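Local coordinates for glycogen synthase (Cyanobacterium sp. CLg1, PDB 6GNF), which belongs to the starch/glycogen synthase family of two-domain glycosyltransferases and holds ADP and a glycan in the cleft between its domains, at residues 24-29 against 168-173; 199-204 against 269-274; 274-279 against 296-301; 300-305 against 434-439. One frame throughout, in Å; residues are numbered along the deposited sequence.

Interaction 1: residues 24-29 against 168-173. With GLC (alpha-D-glucopyranose), chain D; AC1 (4,6-dideoxy-4-{[(1S,4R,5S,6S)-4,5,6-trihydroxy-3-(hydroxymethyl)cyclohex-2-en-1-yl]amino}-alpha-D-glucopyranose), chain B.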
# COMPACT_ATOMS: atom_id res chain seq x y z
N ILE A 24 -8.41 -12.16 15.53
CA ILE A 24 -8.34 -11.14 14.50
C ILE A 24 -8.22 -11.80 13.13
O ILE A 24 -7.29 -12.55 12.87
CB ILE A 24 -7.14 -10.21 14.71
CG1 ILE A 24 -7.11 -9.71 16.16
CG2 ILE A 24 -7.20 -9.02 13.76
CD1 ILE A 24 -5.81 -9.07 16.55
N CYS A 25 -9.14 -11.45 12.23
CA CYS A 25 -9.17 -11.99 10.89
C CYS A 25 -8.97 -10.86 9.87
O CYS A 25 -9.86 -10.03 9.71
CB CYS A 25 -10.50 -12.70 10.66
SG CYS A 25 -10.68 -13.41 9.02
N PHE A 26 -7.79 -10.81 9.25
CA PHE A 26 -7.47 -9.78 8.25
C PHE A 26 -7.95 -10.25 6.89
O PHE A 26 -7.67 -11.39 6.49
CB PHE A 26 -5.96 -9.55 8.14
CG PHE A 26 -5.40 -8.66 9.21
CD1 PHE A 26 -5.25 -9.13 10.50
CD2 PHE A 26 -5.01 -7.37 8.92
CE1 PHE A 26 -4.73 -8.31 11.49
CE2 PHE A 26 -4.49 -6.54 9.91
CZ PHE A 26 -4.35 -7.02 11.19
N VAL A 27 -8.64 -9.37 6.18
CA VAL A 27 -9.13 -9.71 4.86
C VAL A 27 -8.55 -8.71 3.87
O VAL A 27 -8.61 -7.51 4.08
CB VAL A 27 -10.68 -9.69 4.82
CG1 VAL A 27 -11.20 -10.29 3.53
CG2 VAL A 27 -11.24 -10.46 6.01
N SER A 28 -7.92 -9.22 2.81
CA SER A 28 -7.36 -8.34 1.79
C SER A 28 -7.16 -9.07 0.48
O SER A 28 -7.24 -10.29 0.41
CB SER A 28 -6.02 -7.74 2.24
OG SER A 28 -4.99 -8.68 2.34
N THR A 29 -6.81 -8.30 -0.54
CA THR A 29 -6.44 -8.86 -1.84
C THR A 29 -4.96 -9.25 -1.89
O THR A 29 -4.57 -9.96 -2.80
CB THR A 29 -6.70 -7.85 -2.96
OG1 THR A 29 -6.17 -6.58 -2.56
CG2 THR A 29 -8.17 -7.70 -3.18
N VAL A 168 -10.75 -7.38 10.12
CA VAL A 168 -10.06 -6.19 9.62
C VAL A 168 -10.12 -6.19 8.09
O VAL A 168 -9.51 -7.02 7.42
CB VAL A 168 -8.60 -6.14 10.10
CG1 VAL A 168 -7.92 -4.87 9.61
CG2 VAL A 168 -8.53 -6.20 11.62
N CYS A 169 -10.94 -5.28 7.56
CA CYS A 169 -11.16 -5.14 6.13
C CYS A 169 -10.19 -4.12 5.56
O CYS A 169 -10.26 -2.94 5.90
CB CYS A 169 -12.59 -4.68 5.88
SG CYS A 169 -13.79 -5.72 6.77
N ASN A 170 -9.30 -4.58 4.69
CA ASN A 170 -8.28 -3.72 4.12
C ASN A 170 -8.74 -3.16 2.79
O ASN A 170 -9.04 -3.90 1.86
CB ASN A 170 -6.98 -4.51 3.96
CG ASN A 170 -6.36 -4.84 5.29
OD1 ASN A 170 -5.63 -4.04 5.87
ND2 ASN A 170 -6.67 -6.02 5.81
N ASP A 171 -8.87 -1.83 2.73
CA ASP A 171 -9.16 -1.10 1.50
C ASP A 171 -10.52 -1.43 0.87
O ASP A 171 -11.32 -2.20 1.43
CB ASP A 171 -8.02 -1.27 0.48
CG ASP A 171 -7.07 -0.05 0.45
OD1 ASP A 171 -7.36 1.04 0.97
OD2 ASP A 171 -5.98 -0.25 -0.10
N TRP A 172 -10.80 -0.78 -0.26
CA TRP A 172 -12.12 -0.83 -0.85
C TRP A 172 -12.55 -2.24 -1.26
O TRP A 172 -13.74 -2.54 -1.26
CB TRP A 172 -12.23 0.13 -2.04
CG TRP A 172 -11.47 -0.29 -3.24
CD1 TRP A 172 -10.20 0.09 -3.57
CD2 TRP A 172 -11.91 -1.16 -4.29
NE1 TRP A 172 -9.82 -0.50 -4.76
CE2 TRP A 172 -10.86 -1.26 -5.22
CE3 TRP A 172 -13.10 -1.85 -4.53
CZ2 TRP A 172 -10.96 -2.03 -6.38
CZ3 TRP A 172 -13.19 -2.62 -5.68
CH2 TRP A 172 -12.13 -2.70 -6.59
N HIS A 173 -11.59 -3.10 -1.60
CA HIS A 173 -11.90 -4.44 -2.13
C HIS A 173 -12.74 -5.28 -1.17
O HIS A 173 -13.52 -6.13 -1.60
CB HIS A 173 -10.63 -5.24 -2.43
CG HIS A 173 -9.57 -4.46 -3.14
ND1 HIS A 173 -8.54 -3.83 -2.47
CD2 HIS A 173 -9.38 -4.20 -4.45
CE1 HIS A 173 -7.77 -3.21 -3.34
NE2 HIS A 173 -8.26 -3.42 -4.56
C1 GLC D . -5.72 -0.83 -8.57
C2 GLC D . -6.50 -1.25 -7.31
C3 GLC D . -5.90 -0.56 -6.09
C4 GLC D . -4.41 -0.88 -5.99
C5 GLC D . -3.72 -0.40 -7.27
C6 GLC D . -2.20 -0.59 -7.27
O2 GLC D . -7.88 -0.88 -7.41
O3 GLC D . -6.57 -0.94 -4.89
O4 GLC D . -3.90 -0.23 -4.82
O5 GLC D . -4.32 -1.08 -8.39
O6 GLC D . -1.83 -1.98 -7.17
C1 AC1 B . -3.26 -1.10 -3.89
O2 AC1 B . -5.18 -0.73 -2.44
C2 AC1 B . -3.74 -0.77 -2.47
C4A AC1 B . 0.66 2.98 2.06
C3 AC1 B . -3.15 0.54 -1.96
O3 AC1 B . -3.51 0.66 -0.58
C4 AC1 B . -1.61 0.60 -2.15
N4A AC1 B . -0.97 1.84 -1.67
C5 AC1 B . -1.34 0.35 -3.64
O5 AC1 B . -1.84 -0.94 -4.01
C6 AC1 B . 0.14 0.38 -3.99
C1B AC1 B . -1.05 2.38 -0.31
C2B AC1 B . -0.35 3.75 -0.10
O2B AC1 B . 0.12 4.34 -1.30
C3B AC1 B . 0.87 3.75 0.80
O3B AC1 B . 1.17 5.10 1.17
O4 AC1 B . 1.94 2.89 2.70
C5B AC1 B . 0.11 1.61 1.77
C7B AC1 B . -0.60 1.34 0.69
C6B AC1 B . 0.36 0.52 2.77
O6B AC1 B . -0.21 0.95 4.00
O HOH W 1 -7.58 -5.56 0.31

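Interaction 2: residues 199-204 against 269-274. With AC1 (4,6-dideoxy-4-{[(1S,4R,5S,6S)-4,5,6-trihydroxy-3-(hydroxymethyl)cyclohex-2-en-1-yl]amino}-alpha-D-glucopyranose), chain B.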
# COMPACT_ATOMS: atom_id res chain seq x y z
N LEU A 199 -9.84 -0.77 7.61
CA LEU A 199 -8.47 -0.25 7.58
C LEU A 199 -8.19 0.30 6.20
O LEU A 199 -8.07 -0.44 5.23
CB LEU A 199 -7.46 -1.33 7.94
CG LEU A 199 -5.98 -0.89 7.98
CD1 LEU A 199 -5.79 0.35 8.83
CD2 LEU A 199 -5.10 -2.01 8.50
N LEU A 200 -8.08 1.62 6.14
CA LEU A 200 -7.90 2.33 4.88
C LEU A 200 -6.42 2.53 4.60
O LEU A 200 -5.70 3.08 5.44
CB LEU A 200 -8.61 3.68 4.95
CG LEU A 200 -8.35 4.64 3.79
CD1 LEU A 200 -8.99 4.12 2.51
CD2 LEU A 200 -8.85 6.04 4.13
N HIS A 201 -5.97 2.07 3.44
CA HIS A 201 -4.58 2.28 3.01
C HIS A 201 -4.45 3.36 1.96
O HIS A 201 -3.38 3.93 1.84
CB HIS A 201 -3.98 0.98 2.47
CG HIS A 201 -3.97 -0.13 3.46
ND1 HIS A 201 -2.84 -0.49 4.16
CD2 HIS A 201 -4.95 -0.97 3.88
CE1 HIS A 201 -3.13 -1.50 4.96
NE2 HIS A 201 -4.40 -1.81 4.80
N ASN A 202 -5.51 3.61 1.19
CA ASN A 202 -5.47 4.59 0.11
C ASN A 202 -6.87 5.03 -0.30
O ASN A 202 -7.63 4.22 -0.84
CB ASN A 202 -4.75 4.02 -1.11
CG ASN A 202 -4.23 5.11 -2.05
OD1 ASN A 202 -4.89 6.12 -2.30
ND2 ASN A 202 -3.05 4.91 -2.57
N ILE A 203 -7.17 6.31 -0.07
CA ILE A 203 -8.51 6.87 -0.30
C ILE A 203 -8.78 7.17 -1.77
O ILE A 203 -9.92 7.44 -2.14
CB ILE A 203 -8.72 8.15 0.55
CG1 ILE A 203 -10.20 8.50 0.70
CG2 ILE A 203 -7.98 9.34 -0.05
CD1 ILE A 203 -10.88 7.81 1.85
N ALA A 204 -7.76 7.13 -2.62
CA ALA A 204 -7.94 7.44 -4.03
C ALA A 204 -8.79 6.38 -4.74
O ALA A 204 -9.46 6.67 -5.71
CB ALA A 204 -6.61 7.59 -4.74
N LEU A 269 -10.11 3.02 10.61
CA LEU A 269 -8.72 3.37 10.88
C LEU A 269 -7.98 3.61 9.58
O LEU A 269 -8.40 3.18 8.50
CB LEU A 269 -8.01 2.22 11.61
CG LEU A 269 -8.56 1.77 12.96
CD1 LEU A 269 -7.80 0.56 13.46
CD2 LEU A 269 -8.47 2.89 13.97
N THR A 270 -6.84 4.29 9.68
CA THR A 270 -5.95 4.43 8.54
C THR A 270 -4.47 4.40 8.97
O THR A 270 -4.17 4.19 10.15
CB THR A 270 -6.30 5.66 7.69
OG1 THR A 270 -5.60 5.60 6.44
CG2 THR A 270 -5.98 6.95 8.42
N VAL A 271 -3.57 4.62 8.01
CA VAL A 271 -2.18 4.20 8.19
C VAL A 271 -1.20 5.33 8.56
O VAL A 271 0.01 5.13 8.55
CB VAL A 271 -1.70 3.41 6.96
CG1 VAL A 271 -2.44 2.09 6.87
CG2 VAL A 271 -1.89 4.20 5.67
N SER A 272 -1.73 6.49 8.95
CA SER A 272 -0.95 7.53 9.65
C SER A 272 -1.89 8.60 10.21
O SER A 272 -2.93 8.89 9.60
CB SER A 272 0.11 8.18 8.75
OG SER A 272 -0.46 9.13 7.88
N PRO A 273 -1.57 9.16 11.40
CA PRO A 273 -2.39 10.23 11.98
C PRO A 273 -2.55 11.45 11.07
O PRO A 273 -3.60 12.08 11.06
CB PRO A 273 -1.60 10.67 13.22
CG PRO A 273 -0.64 9.58 13.51
CD PRO A 273 -0.41 8.81 12.25
N ASN A 274 -1.50 11.81 10.35
CA ASN A 274 -1.58 13.01 9.51
C ASN A 274 -2.43 12.76 8.27
O ASN A 274 -3.10 13.68 7.81
CB ASN A 274 -0.18 13.51 9.12
CG ASN A 274 -0.22 14.85 8.41
OD1 ASN A 274 -0.78 15.82 8.92
ND2 ASN A 274 0.33 14.91 7.21
C1 AC1 B . -3.26 -1.10 -3.89
O2 AC1 B . -5.18 -0.73 -2.44
C2 AC1 B . -3.74 -0.77 -2.47
C4A AC1 B . 0.66 2.98 2.06
C3 AC1 B . -3.15 0.54 -1.96
O3 AC1 B . -3.51 0.66 -0.58
C4 AC1 B . -1.61 0.60 -2.15
N4A AC1 B . -0.97 1.84 -1.67
C5 AC1 B . -1.34 0.35 -3.64
O5 AC1 B . -1.84 -0.94 -4.01
C6 AC1 B . 0.14 0.38 -3.99
C1B AC1 B . -1.05 2.38 -0.31
C2B AC1 B . -0.35 3.75 -0.10
O2B AC1 B . 0.12 4.34 -1.30
C3B AC1 B . 0.87 3.75 0.80
O3B AC1 B . 1.17 5.10 1.17
O4 AC1 B . 1.94 2.89 2.70
C5B AC1 B . 0.11 1.61 1.77
C7B AC1 B . -0.60 1.34 0.69
C6B AC1 B . 0.36 0.52 2.77
O6B AC1 B . -0.21 0.95 4.00

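Interaction 3: residues 274-279 against 296-301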
# COMPACT_ATOMS: atom_id res chain seq x y z
N ASN A 274 -1.50 11.81 10.35
CA ASN A 274 -1.58 13.01 9.51
C ASN A 274 -2.43 12.76 8.27
O ASN A 274 -3.10 13.68 7.81
CB ASN A 274 -0.18 13.51 9.12
CG ASN A 274 -0.22 14.85 8.41
OD1 ASN A 274 -0.78 15.82 8.92
ND2 ASN A 274 0.33 14.91 7.21
N PHE A 275 -2.39 11.55 7.74
CA PHE A 275 -3.27 11.19 6.62
C PHE A 275 -4.73 11.23 7.05
O PHE A 275 -5.58 11.72 6.31
CB PHE A 275 -2.92 9.83 6.05
CG PHE A 275 -3.78 9.43 4.88
CD1 PHE A 275 -3.84 10.23 3.74
CD2 PHE A 275 -4.51 8.26 4.91
CE1 PHE A 275 -4.63 9.87 2.66
CE2 PHE A 275 -5.30 7.89 3.83
CZ PHE A 275 -5.36 8.69 2.71
N ALA A 276 -5.01 10.72 8.25
CA ALA A 276 -6.38 10.73 8.79
C ALA A 276 -6.89 12.16 8.86
O ALA A 276 -8.02 12.45 8.48
CB ALA A 276 -6.40 10.10 10.18
N HIS A 277 -6.02 13.05 9.34
CA HIS A 277 -6.29 14.47 9.39
C HIS A 277 -6.61 15.03 8.00
O HIS A 277 -7.54 15.81 7.86
CB HIS A 277 -5.06 15.17 9.96
CG HIS A 277 -5.31 16.58 10.37
ND1 HIS A 277 -5.70 17.54 9.47
CD2 HIS A 277 -5.14 17.21 11.56
CE1 HIS A 277 -5.81 18.70 10.09
NE2 HIS A 277 -5.48 18.53 11.36
N GLU A 278 -5.81 14.66 7.00
CA GLU A 278 -6.03 15.14 5.64
C GLU A 278 -7.37 14.68 5.10
O GLU A 278 -8.11 15.46 4.50
CB GLU A 278 -4.92 14.66 4.71
CG GLU A 278 -3.61 15.40 4.88
CD GLU A 278 -2.46 14.78 4.11
OE1 GLU A 278 -2.53 13.59 3.75
OE2 GLU A 278 -1.49 15.53 3.87
N VAL A 279 -7.70 13.41 5.35
CA VAL A 279 -8.92 12.82 4.82
C VAL A 279 -10.17 13.50 5.37
O VAL A 279 -11.10 13.77 4.62
CB VAL A 279 -8.97 11.30 5.11
CG1 VAL A 279 -10.36 10.72 4.83
CG2 VAL A 279 -7.94 10.58 4.26
N VAL A 296 -18.12 9.38 10.67
CA VAL A 296 -17.84 8.08 11.28
C VAL A 296 -16.68 8.15 12.27
O VAL A 296 -16.64 7.38 13.23
CB VAL A 296 -17.58 7.05 10.16
CG1 VAL A 296 -16.85 5.81 10.68
CG2 VAL A 296 -18.90 6.67 9.51
N GLY A 297 -15.77 9.12 12.08
CA GLY A 297 -14.55 9.19 12.87
C GLY A 297 -13.49 8.28 12.27
O GLY A 297 -13.77 7.13 11.93
N LEU A 298 -12.29 8.81 12.12
CA LEU A 298 -11.19 8.11 11.47
C LEU A 298 -9.90 8.39 12.24
O LEU A 298 -9.51 9.53 12.39
CB LEU A 298 -11.05 8.58 10.02
CG LEU A 298 -9.94 7.97 9.16
CD1 LEU A 298 -10.15 6.47 8.99
CD2 LEU A 298 -9.89 8.66 7.81
N THR A 299 -9.26 7.33 12.74
CA THR A 299 -8.00 7.43 13.48
C THR A 299 -6.88 6.82 12.66
O THR A 299 -7.07 5.81 11.99
CB THR A 299 -8.08 6.63 14.80
OG1 THR A 299 -9.16 7.12 15.58
CG2 THR A 299 -6.81 6.74 15.61
N GLY A 300 -5.69 7.42 12.76
CA GLY A 300 -4.52 6.96 12.04
C GLY A 300 -3.49 6.34 12.96
O GLY A 300 -3.26 6.82 14.08
N ILE A 301 -2.86 5.27 12.48
CA ILE A 301 -1.74 4.63 13.16
C ILE A 301 -0.65 4.41 12.13
O ILE A 301 -0.85 3.70 11.15
CB ILE A 301 -2.14 3.26 13.75
CG1 ILE A 301 -3.24 3.44 14.79
CG2 ILE A 301 -0.93 2.58 14.38
CD1 ILE A 301 -3.83 2.14 15.28

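Interaction 4: residues 300-305 against 434-439. With AC1 (4,6-dideoxy-4-{[(1S,4R,5S,6S)-4,5,6-trihydroxy-3-(hydroxymethyl)cyclohex-2-en-1-yl]amino}-alpha-D-glucopyranose), chain B; ADP (adenosine-5'-diphosphate), chain F.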
# COMPACT_ATOMS: atom_id res chain seq x y z
N GLY A 300 -5.69 7.42 12.76
CA GLY A 300 -4.52 6.96 12.04
C GLY A 300 -3.49 6.34 12.96
O GLY A 300 -3.26 6.82 14.08
N ILE A 301 -2.86 5.27 12.48
CA ILE A 301 -1.74 4.63 13.16
C ILE A 301 -0.65 4.41 12.13
O ILE A 301 -0.85 3.70 11.15
CB ILE A 301 -2.14 3.26 13.75
CG1 ILE A 301 -3.24 3.44 14.79
CG2 ILE A 301 -0.93 2.58 14.38
CD1 ILE A 301 -3.83 2.14 15.28
N THR A 302 0.51 5.03 12.35
CA THR A 302 1.62 4.96 11.41
C THR A 302 2.12 3.53 11.24
O THR A 302 2.44 2.87 12.22
CB THR A 302 2.79 5.84 11.90
OG1 THR A 302 2.34 7.19 12.00
CG2 THR A 302 3.97 5.79 10.95
N ASN A 303 2.23 3.08 9.98
CA ASN A 303 2.74 1.74 9.69
C ASN A 303 4.15 1.58 10.23
O ASN A 303 4.94 2.52 10.17
CB ASN A 303 2.81 1.46 8.18
CG ASN A 303 1.46 1.24 7.55
OD1 ASN A 303 0.48 0.88 8.21
ND2 ASN A 303 1.40 1.44 6.23
N GLY A 304 4.45 0.39 10.73
CA GLY A 304 5.82 -0.04 10.93
C GLY A 304 6.23 -0.91 9.76
O GLY A 304 5.59 -0.90 8.70
N THR A 305 7.30 -1.66 9.96
CA THR A 305 7.80 -2.55 8.93
C THR A 305 8.60 -3.70 9.56
O THR A 305 9.10 -3.59 10.67
CB THR A 305 8.67 -1.77 7.94
OG1 THR A 305 9.05 -2.62 6.86
CG2 THR A 305 9.93 -1.23 8.62
N GLU A 434 0.38 10.65 0.10
CA GLU A 434 1.04 9.47 0.62
C GLU A 434 0.48 9.08 1.98
O GLU A 434 0.89 9.62 3.00
CB GLU A 434 2.55 9.70 0.72
CG GLU A 434 3.37 8.42 0.82
CD GLU A 434 3.29 7.60 -0.44
OE1 GLU A 434 3.88 8.04 -1.45
OE2 GLU A 434 2.66 6.51 -0.42
N PRO A 435 -0.49 8.14 2.00
CA PRO A 435 -1.08 7.69 3.25
C PRO A 435 -0.07 7.36 4.34
O PRO A 435 -0.22 7.79 5.48
CB PRO A 435 -1.88 6.45 2.81
CG PRO A 435 -2.34 6.82 1.45
CD PRO A 435 -1.21 7.59 0.84
N CYS A 436 0.98 6.62 4.00
CA CYS A 436 2.10 6.42 4.92
C CYS A 436 3.43 6.40 4.19
O CYS A 436 4.30 7.23 4.46
CB CYS A 436 1.93 5.13 5.72
SG CYS A 436 3.22 4.90 6.98
N GLY A 437 3.59 5.45 3.27
CA GLY A 437 4.85 5.24 2.58
C GLY A 437 5.68 4.23 3.33
O GLY A 437 5.66 4.19 4.55
N LEU A 438 6.44 3.42 2.58
CA LEU A 438 7.29 2.42 3.19
C LEU A 438 8.78 2.64 2.89
O LEU A 438 9.62 2.37 3.75
CB LEU A 438 6.85 1.02 2.78
CG LEU A 438 5.47 0.53 3.29
CD1 LEU A 438 5.20 -0.91 2.87
CD2 LEU A 438 5.38 0.64 4.80
N ASN A 439 9.11 3.15 1.71
CA ASN A 439 10.49 3.41 1.33
C ASN A 439 11.29 4.15 2.37
O ASN A 439 12.42 3.78 2.63
CB ASN A 439 10.55 4.24 0.06
CG ASN A 439 10.37 3.42 -1.19
OD1 ASN A 439 9.95 2.25 -1.14
ND2 ASN A 439 10.67 4.02 -2.32
C1 AC1 B . -3.26 -1.10 -3.89
O2 AC1 B . -5.18 -0.73 -2.44
C2 AC1 B . -3.74 -0.77 -2.47
C4A AC1 B . 0.66 2.98 2.06
C3 AC1 B . -3.15 0.54 -1.96
O3 AC1 B . -3.51 0.66 -0.58
C4 AC1 B . -1.61 0.60 -2.15
N4A AC1 B . -0.97 1.84 -1.67
C5 AC1 B . -1.34 0.35 -3.64
O5 AC1 B . -1.84 -0.94 -4.01
C6 AC1 B . 0.14 0.38 -3.99
C1B AC1 B . -1.05 2.38 -0.31
C2B AC1 B . -0.35 3.75 -0.10
O2B AC1 B . 0.12 4.34 -1.30
C3B AC1 B . 0.87 3.75 0.80
O3B AC1 B . 1.17 5.10 1.17
O4 AC1 B . 1.94 2.89 2.70
C5B AC1 B . 0.11 1.61 1.77
C7B AC1 B . -0.60 1.34 0.69
C6B AC1 B . 0.36 0.52 2.77
O6B AC1 B . -0.21 0.95 4.00
PB ADP F . 2.76 2.09 -2.50
O1B ADP F . 1.95 3.36 -2.50
O2B ADP F . 2.27 1.06 -1.53
O3B ADP F . 3.08 1.58 -3.88
PA ADP F . 4.84 2.14 -0.50
O1A ADP F . 3.81 2.11 0.63
O2A ADP F . 6.13 2.93 -0.36
O3A ADP F . 4.17 2.60 -1.90
O5' ADP F . 5.24 0.61 -0.85
C5' ADP F . 5.79 0.25 -2.13
C4' ADP F . 6.76 -0.90 -1.91
O4' ADP F . 7.14 -1.53 -3.14
C3' ADP F . 8.04 -0.40 -1.27
O3' ADP F . 8.41 -1.34 -0.25
C2' ADP F . 9.04 -0.35 -2.41
O2' ADP F . 10.33 -0.68 -1.90
C1' ADP F . 8.53 -1.38 -3.40
N9 ADP F . 8.69 -1.05 -4.84
C8 ADP F . 7.97 -0.15 -5.55
N7 ADP F . 8.35 -0.13 -6.85
C5 ADP F . 9.32 -1.05 -7.00
C6 ADP F . 10.17 -1.55 -8.10
N6 ADP F . 10.05 -1.06 -9.35
N1 ADP F . 11.07 -2.52 -7.83
C2 ADP F . 11.22 -3.03 -6.59
N3 ADP F . 10.48 -2.62 -5.55
C4 ADP F . 9.53 -1.66 -5.68

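Interaction 1: residues 24-29 against 168-173
The Phe26 ring carries Val168 over one face, CB lying 4.1 Å from the ring centroid, while the Asn170 amide comes to its edge, ND2 near the ring plane and the two planes only 16° apart. The His173 ring is covered on both faces: Trp172 NE1 lies over one and the Thr29 side chain over the other, with Thr29 CG2 3.5 Å from His173 CG; AC1 O2 and GLC O3 lie at its edge. The backbones that carry Phe26, Val168 and Asn170 belong to parallel strands 23-27 and 166-170. Val168 N donates to Cys25 O (2.8 Å), and Val168 O receives Val27 N. At the C-terminal end of the pair Val27 O takes two bonds from one residue: Asn170 N arrives nearly along the C=O axis, whereas Asn170 ND2, at 3.0 Å, comes from above the carbonyl plane. Asn170 CG is turned beside its own backbone N (chi1 -69°), which folds the amide back over that carbonyl. Beyond the strands, water 1 joins Thr29 N to Asn170 O. Asp171 OD2 then accepts from both AC1 O2 (2.5 Å) and AC1 O3 (2.7 Å), and Trp172 NE1 donates to GLC O3. With ND2 held by Val27 O and OD1 by His201, the Asn170 amide has its flip fixed, so a buried strand end is coupled through polar bonds to the glycan pocket, which includes Asp171 to His173.

Interaction 2: residues 199-204 against 269-274
Thr270 turns OG1 anti to its backbone N (chi1 -168°), which lays the hydroxyl alongside Leu200 and lets it donate to Leu200 O at 2.7 Å, from above the carbonyl plane. His201, with CG beside its own N (chi1 -60°), swings its ring to where Val271 CG1 meets it obliquely, 3.8 Å from His201 ND1; the two side chains cross at about a right angle. The same ND1 shares a nearly straight hydrogen bond of 3.0 Å with AC1 O6B, which lies in the ring plane, and the far ring nitrogen, NE2, is bonded to Asn170. Both imidazole nitrogens are thereby engaged, fixing the rotation of the ring beside the glycan. Along the backbone, Leu200 N donates to Leu269 O (2.8 Å, 172° at the hydrogen), and Leu199 CD1 packs 4.0 Å from Leu269 CB. Past the strand, Asn202 OD1 accepts from Ala204 N, an Asx turn that shapes the loop lining the sugar site. Strands 195-200 and 267-270 are parallel neighbours in the N-terminal sheet, as expected of a Rossmann-like domain, and their C-terminal ends lead into the pocket. On the Leu199 and Leu269 face the sheet is covered by helix 526-540 through Tyr532; on the Leu200 and Thr270 face lies helix 273-281, with Phe275 touching both side chains and Ser272 OG capping that helix's N terminus through Phe275 N.

Interaction 3: residues 274-279 against 296-301
Helix 274-279 runs nearly antiparallel to strand 298-300, their axes 6.8 Å apart at closest approach and 152° between directions, with Ala276 CA 5.3 Å from Gly300 CA. Ala276 points its methyl toward the strand: CB sits over the backbone, 3.8 Å from Gly300 N and 3.9 Å from Leu298 O, and also faces Leu298 CG at 4.3 Å. One turn later Val279 meets the branched end of the same leucine, CG1 lying 3.7 Å from Leu298 CD2, and the two side chains cross at about a right angle. Leu298 holds CG anti to its N (chi1 179°), which carries the isobutyl group out from the strand and across the side of the helix, so that its CD2 lodges against Val279 while its CG lies by Ala276. Gly300 has no side chain here, and the Ala276 methyl lies directly against its backbone. Just before the strand, Gly297 ends helix 290-296 with a positive phi of 84°. Helix 273-281 also lays Phe275 and Ala276 on Thr270 of the adjoining strand, and Leu298 reaches back to Ala268; strand 298-300 itself forms the edge of the N-terminal sheet, bonded through Thr299 to Thr270. The contact is the packing of a helix on the strand that follows it in the sheet, as in a beta-alpha-beta crossover. The side chains that meet are all apolar, and the Ala276 methyl also rests on peptide atoms; van der Waals contact alone joins the two segments.

Interaction 4: residues 300-305 against 434-439
The interdomain cleft, where the glycan and ADP bind, is bordered by two loops that meet here: 300-305, following the last strand of the N-terminal sheet, and 434-439, leading into helix 439-445 of the C-terminal domain. Cys436 supplies the meeting point. Its SG, anti to the backbone N (chi1 -175°), reaches across to Asn303, 3.6 Å from the backbone N and 3.7 Å from CB, with Thr302 CG2 a little farther off. Leu438 CD2 lies 4.2 Å from Gly304 O. Beyond this seam of van der Waals contacts both loops turn polar groups to AC1: Asn303 ND2 donates to O6B at 2.8 Å, while O3B is gripped by Glu434 OE2, to which it donates at 2.6 Å, and by Cys436 N, which donates to it almost straight. Gly437, at a positive phi (91°) that suits glycine, gives its N-H to AC1 O4 (3.1 Å). Next along the loop Leu438 N donates to ADP O2A at 3.0 Å. Glu434 OE2 is also salt-bridged to Lys363. Successive backbone N-H groups thus serve the cyclohexenyl hydroxyls of AC1 and then the ADP phosphate, while Cys436 SG packs against Asn303, whose ND2 binds O6B of the same unit.

From the N terminus, interaction 1 closes the first long loop, bringing strand 23-27 beside 166-170. Interaction 2 follows in series and adds 195-200 to 267-270; it touches interaction 1 directly, as Cys169 bonds Leu199 and Asn170 bonds His201. Interaction 3 closes the short excursion through helices 273-281 and 290-296 and shares Asn274 with interaction 2. Interaction 4 starts on Gly300 and Ile301, where interaction 3 ends, and spans 128 residues to the C-terminal domain. No loop lies within or crosses another. Interactions 1 and 2 pair strands of the N-terminal sheet and interaction 3 packs a helix on its edge strand; the fourth ties this domain across the cleft, and interactions 1, 2 and 4 all touch AC1.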